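Local coordinates for uncharacterized protein (Porphyromonas gingivalis, PDB 1ZBS) that is of unknown function but probably acts as an N-acetylglucosamine kinase of the ASKHA (actin-like) superfamily, transferring phosphate from ATP to the amino sugar, at residues L153-L158 and A197-F202; P201-H206 and P210-L215; L137-G142 and S146-G151. All blocks are in the same frame, centred on the assembly; numbering follows the deposited sequence.

Followed from the N terminus, the chain meets contact 3 first: L137-G142 and S146-G151 close a three-residue link after strand 130-133 and start helix 147-159. The same helix then supplies L153-L158 to contact 1, whose partner, A197-F202, arrives only after 38 residues, largely helical, so this contact closes the long excursion. Contact 2 begins where contact 1 ends, sharing P201 and F202, and packs the start of helix 210-229 against the C-terminal end of helix 200-204 across another three-residue gap. None nests inside another. F154 of contact 1 touches both I203 and L215 of contact 2, and A197 packs on G147 and A148 of contact 3, so helix 147-159 joins all three.

Contact 1: L153-L158 and A197-F202; sequences LFIGSL and AGFSPF
F154 and F202 meet rim to rim, where helix 147-159 receives helix 200-204 at the end of the helical excursion in this ASKHA-type fold. CZ of F154 lies 3.5 Å from CE2 of F202, each atom close to the plane of the other ring. The planes are inclined at 48°, the centroids stand 5.8 Å apart, and each ring presents its rim to the other's rim, so neither lies over a face; the two side chains cross at about a right angle. Both rings reach out in the same way, with CG anti to the backbone N (chi1 -179° in F154, -177° in F202). One helical step along, CG2 of I155 approaches the F199 ring obliquely, 4.4 Å from its CD2, a looser apolar touch.

Farther out, the two phenylalanines of A197-F202 are tied together by F171 of helix 167-174, which packs edge-to-face with both. I155 also packs on L141 of the second subunit, so it touches both F199 and the dimer partner. F199, the third residue of the type I turn from A197 to S200, is also the N-cap of helix 200-204. Next along, the S200 hydroxyl OG is hydrogen-bonded to OH of Y248.

Contact 2: P201-H206 and P210-L215; sequences PFIAQH and PAVYSL
V212, near the start of helix 210-229, meets I203 and H206, and its CB and two methyls supply nearly the whole contact. The setting is two consecutive helices, 200-204 and 210-229, joined by a short link: the start of the second packs against the C-terminal end of the first, with the CA atoms of H206 and V212 6.7 Å apart.

Hydrocarbon contact comes first. CG2 of I203 touches CG1 of V212 at 3.8 Å, the two branched side chains crossing at a slant. The valine torsion explains this meeting: CG1 stands anti to the backbone N (chi1 177°) and reaches the isoleucine, while CG2 falls beside the N and looks toward CB of H206, 4.3 Å away.

A second group joins carbon to carbonyl oxygen. O of H206 sits 3.5 Å from CB of V212 and lies nearly as close to both methyls, so this oxygen is set against the whole isopropyl group. O of I203 adds a contact to CG1 of V212 at 3.7 Å.

Backbone hydrogen bonds make up the third group, all internal to one segment. H206 N donates to I203 O at 2.8 Å, an i to i+3 bond at the end of helix 200-204, which gives the I203 carbonyl a donor while its O also touches the valine. On the facing helix, S214 N bonds to P210 O in regular helical fashion. Around this contact, I203 also rests on F154, L215 on L153 and S157 of helix 147-159, and Y213 on helix 249-258.

With no hydrogen bond or salt bridge spanning the two segments, the contact is apolar packing and carbon-to-carbonyl contact alone, the I203 carbonyl being already bonded to H206 N.

Contact 3: L137-G142 and S146-G151; sequences LGYILG and SGAVLG
Y139 touches A148 at the very root of its side chain: CB of Y139 lies 3.6 Å from CB of A148. From there CG turns to a position between the backbone N and the carbonyl carbon (chi1 81°), which swings the ring away from the 146-151 segment. One face of the ring takes CG1 of the neighbouring I140, 3.4 Å above the plane and offset toward the rim. At the tip, OH of Y139 stands 3.5 Å from CD1 of I140. Beyond, the tyrosine packs on P192, N193 and L196 of helix 192-197 and on I140 of the second subunit.

The motif here is a capped helix start. S146 is the N-cap of helix 147-159, its OG accepting from N of V149 at 3.2 Å with an N-H...O angle of 159°. Backbone hydrogen bonds pair G147 with G117 and A148 with T118, setting this end against the turn between strands 111-116 and 120-125, probably the phosphate-binding hairpin of ASKHA kinases. CG2 of V149 meets two carbonyl oxygens of 137-142: G142 O at 3.3 Å and, farther off, Y139 O, which is also bonded to NE of R152. On the dimer side, OH of Y187 of the second subunit is hydrogen-bonded to L137 O, I140 N and L141 N.

Contact 1: L153-L158 and A197-F202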
ATOM      1  N   LEU A 153      -4.426  -3.053  -7.231  1.00 23.60           N
ATOM      2  CA  LEU A 153      -5.000  -2.173  -8.240  1.00 25.36           C
ATOM      3  C   LEU A 153      -6.360  -2.751  -8.631  1.00 24.65           C
ATOM      4  O   LEU A 153      -7.384  -2.062  -8.611  1.00 24.45           O
ATOM      5  CB  LEU A 153      -4.087  -2.082  -9.479  1.00 23.60           C
ATOM      6  CG  LEU A 153      -2.749  -1.351  -9.315  1.00 24.01           C
ATOM      7  CD1 LEU A 153      -1.959  -1.419 -10.622  1.00 23.43           C
ATOM      8  CD2 LEU A 153      -2.986   0.120  -8.927  1.00 24.56           C
ATOM      9  N   PHE A 154      -6.368  -4.035  -8.962  1.00 26.10           N
ATOM     10  CA  PHE A 154      -7.594  -4.703  -9.367  1.00 25.63           C
ATOM     11  C   PHE A 154      -8.745  -4.639  -8.350  1.00 24.27           C
ATOM     12  O   PHE A 154      -9.831  -4.163  -8.682  1.00 24.44           O
ATOM     13  CB  PHE A 154      -7.295  -6.157  -9.714  1.00 24.09           C
ATOM     14  CG  PHE A 154      -8.498  -6.924 -10.156  1.00 26.13           C
ATOM     15  CD1 PHE A 154      -9.095  -6.664 -11.381  1.00 26.55           C
ATOM     16  CD2 PHE A 154      -9.046  -7.899  -9.338  1.00 26.70           C
ATOM     17  CE1 PHE A 154     -10.220  -7.371 -11.779  1.00 29.61           C
ATOM     18  CE2 PHE A 154     -10.169  -8.608  -9.727  1.00 29.41           C
ATOM     19  CZ  PHE A 154     -10.756  -8.345 -10.949  1.00 29.19           C
ATOM     20  N   ILE A 155      -8.530  -5.108  -7.121  1.00 24.94           N
ATOM     21  CA  ILE A 155      -9.620  -5.080  -6.157  1.00 27.97           C
ATOM     22  C   ILE A 155     -10.045  -3.641  -5.828  1.00 27.56           C
ATOM     23  O   ILE A 155     -11.216  -3.376  -5.541  1.00 26.47           O
ATOM     24  CB  ILE A 155      -9.282  -5.900  -4.858  1.00 30.59           C
ATOM     25  CG1 ILE A 155      -8.407  -5.104  -3.919  1.00 31.90           C
ATOM     26  CG2 ILE A 155      -8.586  -7.207  -5.218  1.00 30.47           C
ATOM     27  CD1 ILE A 155      -9.224  -4.394  -2.866  1.00 36.73           C
ATOM     28  N   GLY A 156      -9.106  -2.703  -5.909  1.00 28.97           N
ATOM     29  CA  GLY A 156      -9.438  -1.314  -5.633  1.00 29.99           C
ATOM     30  C   GLY A 156     -10.486  -0.819  -6.617  1.00 31.09           C
ATOM     31  O   GLY A 156     -11.572  -0.384  -6.227  1.00 28.76           O
ATOM     32  N   SER A 157     -10.168  -0.896  -7.904  1.00 30.15           N
ATOM     33  CA  SER A 157     -11.100  -0.450  -8.928  1.00 31.61           C
ATOM     34  C   SER A 157     -12.368  -1.298  -8.925  1.00 30.73           C
ATOM     35  O   SER A 157     -13.469  -0.801  -9.164  1.00 30.39           O
ATOM     36  CB  SER A 157     -10.441  -0.531 -10.299  1.00 32.36           C
ATOM     37  OG  SER A 157     -10.024  -1.856 -10.536  1.00 38.32           O
ATOM     38  N   LEU A 158     -12.215  -2.587  -8.667  1.00 30.04           N
ATOM     39  CA  LEU A 158     -13.367  -3.482  -8.632  1.00 29.32           C
ATOM     40  C   LEU A 158     -14.354  -3.022  -7.548  1.00 28.25           C
ATOM     41  O   LEU A 158     -15.551  -2.875  -7.792  1.00 26.40           O
ATOM     42  CB  LEU A 158     -12.884  -4.897  -8.333  1.00 31.12           C
ATOM     43  CG  LEU A 158     -13.899  -6.027  -8.265  1.00 30.82           C
ATOM     44  CD1 LEU A 158     -14.217  -6.520  -9.670  1.00 33.56           C
ATOM     45  CD2 LEU A 158     -13.312  -7.150  -7.438  1.00 32.35           C
ATOM     46  N   ALA A 197      -1.544 -10.872  -3.931  1.00 22.95           N
ATOM     47  CA  ALA A 197      -1.012 -11.566  -5.093  1.00 24.86           C
ATOM     48  C   ALA A 197      -1.702 -12.902  -5.364  1.00 26.52           C
ATOM     49  O   ALA A 197      -1.433 -13.539  -6.377  1.00 26.52           O
ATOM     50  CB  ALA A 197       0.490 -11.790  -4.919  1.00 24.05           C
ATOM     51  N   GLY A 198      -2.589 -13.325  -4.469  1.00 27.68           N
ATOM     52  CA  GLY A 198      -3.272 -14.591  -4.656  1.00 26.83           C
ATOM     53  C   GLY A 198      -4.519 -14.530  -5.523  1.00 29.69           C
ATOM     54  O   GLY A 198      -5.234 -15.523  -5.666  1.00 30.65           O
ATOM     55  N   PHE A 199      -4.782 -13.371  -6.112  1.00 31.86           N
ATOM     56  CA  PHE A 199      -5.954 -13.193  -6.953  1.00 34.43           C
ATOM     57  C   PHE A 199      -5.564 -13.051  -8.409  1.00 36.40           C
ATOM     58  O   PHE A 199      -6.368 -12.641  -9.252  1.00 37.32           O
ATOM     59  CB  PHE A 199      -6.724 -11.955  -6.504  1.00 32.26           C
ATOM     60  CG  PHE A 199      -7.178 -12.020  -5.077  1.00 33.97           C
ATOM     61  CD1 PHE A 199      -8.063 -13.013  -4.662  1.00 34.31           C
ATOM     62  CD2 PHE A 199      -6.724 -11.098  -4.145  1.00 31.74           C
ATOM     63  CE1 PHE A 199      -8.489 -13.080  -3.339  1.00 32.85           C
ATOM     64  CE2 PHE A 199      -7.146 -11.160  -2.819  1.00 31.71           C
ATOM     65  CZ  PHE A 199      -8.028 -12.152  -2.417  1.00 30.51           C
ATOM     66  N   SER A 200      -4.325 -13.399  -8.712  1.00 37.61           N
ATOM     67  CA  SER A 200      -3.851 -13.287 -10.079  1.00 38.67           C
ATOM     68  C   SER A 200      -4.626 -14.192 -11.043  1.00 37.08           C
ATOM     69  O   SER A 200      -5.022 -13.755 -12.121  1.00 37.31           O
ATOM     70  CB  SER A 200      -2.352 -13.594 -10.137  1.00 39.91           C
ATOM     71  OG  SER A 200      -1.795 -13.061 -11.323  1.00 42.85           O
ATOM     72  N   PRO A 201      -4.860 -15.462 -10.669  1.00 35.18           N
ATOM     73  CA  PRO A 201      -5.594 -16.396 -11.527  1.00 34.81           C
ATOM     74  C   PRO A 201      -6.950 -15.863 -12.002  1.00 35.75           C
ATOM     75  O   PRO A 201      -7.393 -16.169 -13.110  1.00 35.64           O
ATOM     76  CB  PRO A 201      -5.741 -17.630 -10.643  1.00 35.63           C
ATOM     77  CG  PRO A 201      -4.473 -17.607  -9.843  1.00 35.49           C
ATOM     78  CD  PRO A 201      -4.375 -16.144  -9.455  1.00 37.13           C
ATOM     79  N   PHE A 202      -7.611 -15.073 -11.159  1.00 34.16           N
ATOM     80  CA  PHE A 202      -8.911 -14.500 -11.506  1.00 34.05           C
ATOM     81  C   PHE A 202      -8.721 -13.432 -12.586  1.00 35.13           C
ATOM     82  O   PHE A 202      -9.486 -13.350 -13.554  1.00 32.86           O
ATOM     83  CB  PHE A 202      -9.563 -13.864 -10.272  1.00 32.97           C
ATOM     84  CG  PHE A 202     -10.931 -13.305 -10.535  1.00 31.95           C
ATOM     85  CD1 PHE A 202     -12.059 -14.122 -10.452  1.00 29.97           C
ATOM     86  CD2 PHE A 202     -11.089 -11.973 -10.922  1.00 30.67           C
ATOM     87  CE1 PHE A 202     -13.323 -13.622 -10.751  1.00 30.64           C
ATOM     88  CE2 PHE A 202     -12.351 -11.462 -11.224  1.00 30.67           C
ATOM     89  CZ  PHE A 202     -13.474 -12.288 -11.143  1.00 31.31           C
TER

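Contact 2: P201-H206 and P210-L215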
ATOM      1  N   PRO A 201      -4.860 -15.462 -10.669  1.00 35.18           N
ATOM      2  CA  PRO A 201      -5.594 -16.396 -11.527  1.00 34.81           C
ATOM      3  C   PRO A 201      -6.950 -15.863 -12.002  1.00 35.75           C
ATOM      4  O   PRO A 201      -7.393 -16.169 -13.110  1.00 35.64           O
ATOM      5  CB  PRO A 201      -5.741 -17.630 -10.643  1.00 35.63           C
ATOM      6  CG  PRO A 201      -4.473 -17.607  -9.843  1.00 35.49           C
ATOM      7  CD  PRO A 201      -4.375 -16.144  -9.455  1.00 37.13           C
ATOM      8  N   PHE A 202      -7.611 -15.073 -11.159  1.00 34.16           N
ATOM      9  CA  PHE A 202      -8.911 -14.500 -11.506  1.00 34.05           C
ATOM     10  C   PHE A 202      -8.721 -13.432 -12.586  1.00 35.13           C
ATOM     11  O   PHE A 202      -9.486 -13.350 -13.554  1.00 32.86           O
ATOM     12  CB  PHE A 202      -9.563 -13.864 -10.272  1.00 32.97           C
ATOM     13  CG  PHE A 202     -10.931 -13.305 -10.535  1.00 31.95           C
ATOM     14  CD1 PHE A 202     -12.059 -14.122 -10.452  1.00 29.97           C
ATOM     15  CD2 PHE A 202     -11.089 -11.973 -10.922  1.00 30.67           C
ATOM     16  CE1 PHE A 202     -13.323 -13.622 -10.751  1.00 30.64           C
ATOM     17  CE2 PHE A 202     -12.351 -11.462 -11.224  1.00 30.67           C
ATOM     18  CZ  PHE A 202     -13.474 -12.288 -11.143  1.00 31.31           C
ATOM     19  N   ILE A 203      -7.689 -12.614 -12.402  1.00 33.74           N
ATOM     20  CA  ILE A 203      -7.369 -11.551 -13.342  1.00 34.21           C
ATOM     21  C   ILE A 203      -6.972 -12.136 -14.700  1.00 35.70           C
ATOM     22  O   ILE A 203      -7.542 -11.776 -15.735  1.00 35.97           O
ATOM     23  CB  ILE A 203      -6.226 -10.671 -12.794  1.00 33.85           C
ATOM     24  CG1 ILE A 203      -6.701  -9.958 -11.517  1.00 34.78           C
ATOM     25  CG2 ILE A 203      -5.772  -9.684 -13.850  1.00 30.05           C
ATOM     26  CD1 ILE A 203      -5.636  -9.121 -10.806  1.00 37.46           C
ATOM     27  N   ALA A 204      -6.011 -13.052 -14.691  1.00 35.69           N
ATOM     28  CA  ALA A 204      -5.554 -13.672 -15.925  1.00 38.10           C
ATOM     29  C   ALA A 204      -6.716 -14.299 -16.685  1.00 39.43           C
ATOM     30  O   ALA A 204      -6.758 -14.259 -17.915  1.00 39.73           O
ATOM     31  CB  ALA A 204      -4.499 -14.732 -15.621  1.00 37.32           C
ATOM     32  N   GLN A 205      -7.664 -14.872 -15.954  1.00 39.70           N
ATOM     33  CA  GLN A 205      -8.809 -15.512 -16.589  1.00 41.40           C
ATOM     34  C   GLN A 205      -9.858 -14.529 -17.104  1.00 40.57           C
ATOM     35  O   GLN A 205     -10.847 -14.938 -17.706  1.00 39.85           O
ATOM     36  CB  GLN A 205      -9.453 -16.513 -15.620  1.00 43.08           C
ATOM     37  CG  GLN A 205      -8.687 -17.828 -15.528  1.00 46.78           C
ATOM     38  CD  GLN A 205      -9.285 -18.808 -14.536  1.00 48.57           C
ATOM     39  OE1 GLN A 205     -10.505 -18.990 -14.471  1.00 50.30           O
ATOM     40  NE2 GLN A 205      -8.423 -19.463 -13.771  1.00 49.08           N
ATOM     41  N   HIS A 206      -9.619 -13.238 -16.896  1.00 39.80           N
ATOM     42  CA  HIS A 206     -10.558 -12.213 -17.321  1.00 39.74           C
ATOM     43  C   HIS A 206      -9.953 -11.141 -18.211  1.00 40.47           C
ATOM     44  O   HIS A 206     -10.527 -10.061 -18.367  1.00 40.87           O
ATOM     45  CB  HIS A 206     -11.197 -11.565 -16.094  1.00 40.58           C
ATOM     46  CG  HIS A 206     -12.247 -12.413 -15.448  1.00 41.27           C
ATOM     47  ND1 HIS A 206     -13.526 -12.518 -15.949  1.00 41.93           N
ATOM     48  CD2 HIS A 206     -12.201 -13.212 -14.356  1.00 41.14           C
ATOM     49  CE1 HIS A 206     -14.226 -13.346 -15.192  1.00 42.55           C
ATOM     50  NE2 HIS A 206     -13.444 -13.780 -14.219  1.00 43.24           N
ATOM     51  N   PRO A 210     -11.810  -5.497 -21.301  1.00 46.65           N
ATOM     52  CA  PRO A 210     -11.014  -4.274 -21.490  1.00 45.77           C
ATOM     53  C   PRO A 210     -10.393  -3.699 -20.218  1.00 45.16           C
ATOM     54  O   PRO A 210      -9.171  -3.601 -20.101  1.00 44.63           O
ATOM     55  CB  PRO A 210     -12.018  -3.309 -22.118  1.00 45.38           C
ATOM     56  CG  PRO A 210     -12.852  -4.219 -22.949  1.00 46.42           C
ATOM     57  CD  PRO A 210     -13.099  -5.382 -22.006  1.00 46.63           C
ATOM     58  N   ALA A 211     -11.250  -3.311 -19.278  1.00 43.47           N
ATOM     59  CA  ALA A 211     -10.816  -2.734 -18.011  1.00 41.90           C
ATOM     60  C   ALA A 211      -9.717  -3.544 -17.329  1.00 40.10           C
ATOM     61  O   ALA A 211      -8.797  -2.981 -16.743  1.00 39.50           O
ATOM     62  CB  ALA A 211     -12.011  -2.594 -17.081  1.00 42.64           C
ATOM     63  N   VAL A 212      -9.821  -4.865 -17.405  1.00 39.58           N
ATOM     64  CA  VAL A 212      -8.845  -5.760 -16.789  1.00 38.90           C
ATOM     65  C   VAL A 212      -7.524  -5.732 -17.550  1.00 37.86           C
ATOM     66  O   VAL A 212      -6.462  -5.563 -16.952  1.00 35.08           O
ATOM     67  CB  VAL A 212      -9.382  -7.217 -16.755  1.00 39.40           C
ATOM     68  CG1 VAL A 212      -8.337  -8.159 -16.187  1.00 39.08           C
ATOM     69  CG2 VAL A 212     -10.651  -7.276 -15.915  1.00 40.93           C
ATOM     70  N   TYR A 213      -7.605  -5.898 -18.870  1.00 37.58           N
ATOM     71  CA  TYR A 213      -6.429  -5.904 -19.735  1.00 36.66           C
ATOM     72  C   TYR A 213      -5.625  -4.597 -19.654  1.00 36.14           C
ATOM     73  O   TYR A 213      -4.406  -4.630 -19.508  1.00 35.53           O
ATOM     74  CB  TYR A 213      -6.844  -6.183 -21.192  1.00 37.03           C
ATOM     75  CG  TYR A 213      -5.675  -6.352 -22.146  1.00 37.49           C
ATOM     76  CD1 TYR A 213      -4.979  -5.246 -22.636  1.00 38.60           C
ATOM     77  CD2 TYR A 213      -5.222  -7.623 -22.504  1.00 38.24           C
ATOM     78  CE1 TYR A 213      -3.855  -5.400 -23.455  1.00 40.11           C
ATOM     79  CE2 TYR A 213      -4.099  -7.790 -23.320  1.00 41.06           C
ATOM     80  CZ  TYR A 213      -3.419  -6.674 -23.788  1.00 40.18           C
ATOM     81  OH  TYR A 213      -2.288  -6.834 -24.560  1.00 40.75           O
ATOM     82  N   SER A 214      -6.293  -3.453 -19.741  1.00 35.27           N
ATOM     83  CA  SER A 214      -5.573  -2.194 -19.678  1.00 35.34           C
ATOM     84  C   SER A 214      -4.937  -2.013 -18.296  1.00 34.83           C
ATOM     85  O   SER A 214      -3.892  -1.374 -18.164  1.00 32.97           O
ATOM     86  CB  SER A 214      -6.497  -1.018 -19.986  1.00 35.85           C
ATOM     87  OG  SER A 214      -7.383  -0.774 -18.912  1.00 43.20           O
ATOM     88  N   LEU A 215      -5.567  -2.574 -17.265  1.00 33.66           N
ATOM     89  CA  LEU A 215      -5.021  -2.477 -15.914  1.00 31.46           C
ATOM     90  C   LEU A 215      -3.682  -3.222 -15.849  1.00 31.23           C
ATOM     91  O   LEU A 215      -2.694  -2.698 -15.330  1.00 31.06           O
ATOM     92  CB  LEU A 215      -6.007  -3.050 -14.889  1.00 31.15           C
ATOM     93  CG  LEU A 215      -5.555  -3.089 -13.420  1.00 31.43           C
ATOM     94  CD1 LEU A 215      -6.778  -2.999 -12.488  1.00 32.36           C
ATOM     95  CD2 LEU A 215      -4.774  -4.372 -13.159  1.00 26.67           C
TER

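Contact 3: L137-G142 and S146-G151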
ATOM      1  N   LEU A 137      11.163  -1.506  -3.948  1.00 23.37           N
ATOM      2  CA  LEU A 137      10.373  -0.685  -3.042  1.00 23.23           C
ATOM      3  C   LEU A 137       9.138  -1.341  -2.422  1.00 22.63           C
ATOM      4  O   LEU A 137       8.455  -0.710  -1.621  1.00 22.33           O
ATOM      5  CB  LEU A 137       9.978   0.624  -3.757  1.00 22.41           C
ATOM      6  CG  LEU A 137      10.868   1.852  -3.539  1.00 22.29           C
ATOM      7  CD1 LEU A 137      12.318   1.436  -3.429  1.00 22.97           C
ATOM      8  CD2 LEU A 137      10.651   2.854  -4.643  1.00 18.61           C
ATOM      9  N   GLY A 138       8.841  -2.587  -2.784  1.00 22.28           N
ATOM     10  CA  GLY A 138       7.692  -3.261  -2.190  1.00 19.96           C
ATOM     11  C   GLY A 138       6.338  -3.017  -2.842  1.00 20.18           C
ATOM     12  O   GLY A 138       6.190  -2.128  -3.682  1.00 16.05           O
ATOM     13  N   TYR A 139       5.344  -3.805  -2.426  1.00 20.58           N
ATOM     14  CA  TYR A 139       3.997  -3.734  -2.981  1.00 21.13           C
ATOM     15  C   TYR A 139       3.249  -2.446  -2.667  1.00 21.81           C
ATOM     16  O   TYR A 139       2.198  -2.171  -3.252  1.00 21.40           O
ATOM     17  CB  TYR A 139       3.155  -4.929  -2.522  1.00 21.92           C
ATOM     18  CG  TYR A 139       2.566  -4.780  -1.141  1.00 22.10           C
ATOM     19  CD1 TYR A 139       3.362  -4.854  -0.005  1.00 24.51           C
ATOM     20  CD2 TYR A 139       1.213  -4.525  -0.974  1.00 24.33           C
ATOM     21  CE1 TYR A 139       2.821  -4.674   1.273  1.00 25.11           C
ATOM     22  CE2 TYR A 139       0.659  -4.343   0.290  1.00 27.07           C
ATOM     23  CZ  TYR A 139       1.467  -4.416   1.408  1.00 27.70           C
ATOM     24  OH  TYR A 139       0.913  -4.205   2.657  1.00 30.62           O
ATOM     25  N   ILE A 140       3.772  -1.650  -1.745  1.00 22.18           N
ATOM     26  CA  ILE A 140       3.103  -0.396  -1.437  1.00 22.09           C
ATOM     27  C   ILE A 140       3.744   0.772  -2.189  1.00 23.08           C
ATOM     28  O   ILE A 140       3.042   1.570  -2.818  1.00 22.60           O
ATOM     29  CB  ILE A 140       3.089  -0.103   0.094  1.00 21.59           C
ATOM     30  CG1 ILE A 140       2.232  -1.159   0.816  1.00 19.49           C
ATOM     31  CG2 ILE A 140       2.513   1.292   0.362  1.00 12.50           C
ATOM     32  CD1 ILE A 140       2.179  -0.987   2.334  1.00 19.31           C
ATOM     33  N   LEU A 141       5.067   0.864  -2.166  1.00 23.64           N
ATOM     34  CA  LEU A 141       5.750   1.973  -2.858  1.00 26.17           C
ATOM     35  C   LEU A 141       6.192   1.688  -4.293  1.00 25.91           C
ATOM     36  O   LEU A 141       6.450   2.619  -5.058  1.00 24.79           O
ATOM     37  CB  LEU A 141       6.979   2.406  -2.061  1.00 26.00           C
ATOM     38  CG  LEU A 141       6.694   2.927  -0.659  1.00 27.46           C
ATOM     39  CD1 LEU A 141       8.004   3.158   0.087  1.00 29.30           C
ATOM     40  CD2 LEU A 141       5.883   4.212  -0.759  1.00 25.50           C
ATOM     41  N   GLY A 142       6.295   0.407  -4.645  1.00 24.91           N
ATOM     42  CA  GLY A 142       6.735   0.045  -5.980  1.00 22.66           C
ATOM     43  C   GLY A 142       6.248  -1.297  -6.499  1.00 24.33           C
ATOM     44  O   GLY A 142       5.047  -1.503  -6.683  1.00 20.67           O
ATOM     45  N   SER A 146       3.969  -6.430 -10.505  1.00 18.14           N
ATOM     46  CA  SER A 146       4.025  -7.612  -9.654  1.00 19.43           C
ATOM     47  C   SER A 146       2.600  -8.062  -9.338  1.00 20.50           C
ATOM     48  O   SER A 146       1.667  -7.269  -9.426  1.00 21.07           O
ATOM     49  CB  SER A 146       4.716  -7.278  -8.334  1.00 19.48           C
ATOM     50  OG  SER A 146       3.885  -6.401  -7.593  1.00 17.72           O
ATOM     51  N   GLY A 147       2.449  -9.323  -8.944  1.00 20.33           N
ATOM     52  CA  GLY A 147       1.138  -9.850  -8.620  1.00 21.63           C
ATOM     53  C   GLY A 147       0.482  -9.190  -7.422  1.00 22.27           C
ATOM     54  O   GLY A 147      -0.742  -9.161  -7.328  1.00 22.71           O
ATOM     55  N   ALA A 148       1.276  -8.676  -6.490  1.00 22.21           N
ATOM     56  CA  ALA A 148       0.686  -8.009  -5.339  1.00 22.66           C
ATOM     57  C   ALA A 148       0.125  -6.673  -5.807  1.00 21.45           C
ATOM     58  O   ALA A 148      -0.957  -6.267  -5.389  1.00 20.00           O
ATOM     59  CB  ALA A 148       1.723  -7.791  -4.244  1.00 19.92           C
ATOM     60  N   VAL A 149       0.848  -5.992  -6.687  1.00 19.21           N
ATOM     61  CA  VAL A 149       0.360  -4.713  -7.156  1.00 19.25           C
ATOM     62  C   VAL A 149      -0.833  -4.871  -8.081  1.00 20.10           C
ATOM     63  O   VAL A 149      -1.804  -4.126  -7.966  1.00 19.55           O
ATOM     64  CB  VAL A 149       1.472  -3.909  -7.822  1.00 19.08           C
ATOM     65  CG1 VAL A 149       0.899  -2.637  -8.443  1.00 16.24           C
ATOM     66  CG2 VAL A 149       2.512  -3.543  -6.776  1.00 14.79           C
ATOM     67  N   LEU A 150      -0.779  -5.840  -8.990  1.00 22.20           N
ATOM     68  CA  LEU A 150      -1.909  -6.087  -9.885  1.00 23.78           C
ATOM     69  C   LEU A 150      -3.126  -6.330  -9.005  1.00 23.26           C
ATOM     70  O   LEU A 150      -4.210  -5.815  -9.260  1.00 24.53           O
ATOM     71  CB  LEU A 150      -1.658  -7.328 -10.740  1.00 23.18           C
ATOM     72  CG  LEU A 150      -0.527  -7.245 -11.770  1.00 25.59           C
ATOM     73  CD1 LEU A 150      -0.437  -8.581 -12.532  1.00 21.47           C
ATOM     74  CD2 LEU A 150      -0.789  -6.092 -12.726  1.00 18.68           C
ATOM     75  N   GLY A 151      -2.924  -7.117  -7.955  1.00 22.95           N
ATOM     76  CA  GLY A 151      -4.003  -7.417  -7.033  1.00 21.41           C
ATOM     77  C   GLY A 151      -4.611  -6.206  -6.335  1.00 19.86           C
ATOM     78  O   GLY A 151      -5.834  -6.062  -6.319  1.00 17.23           O
TER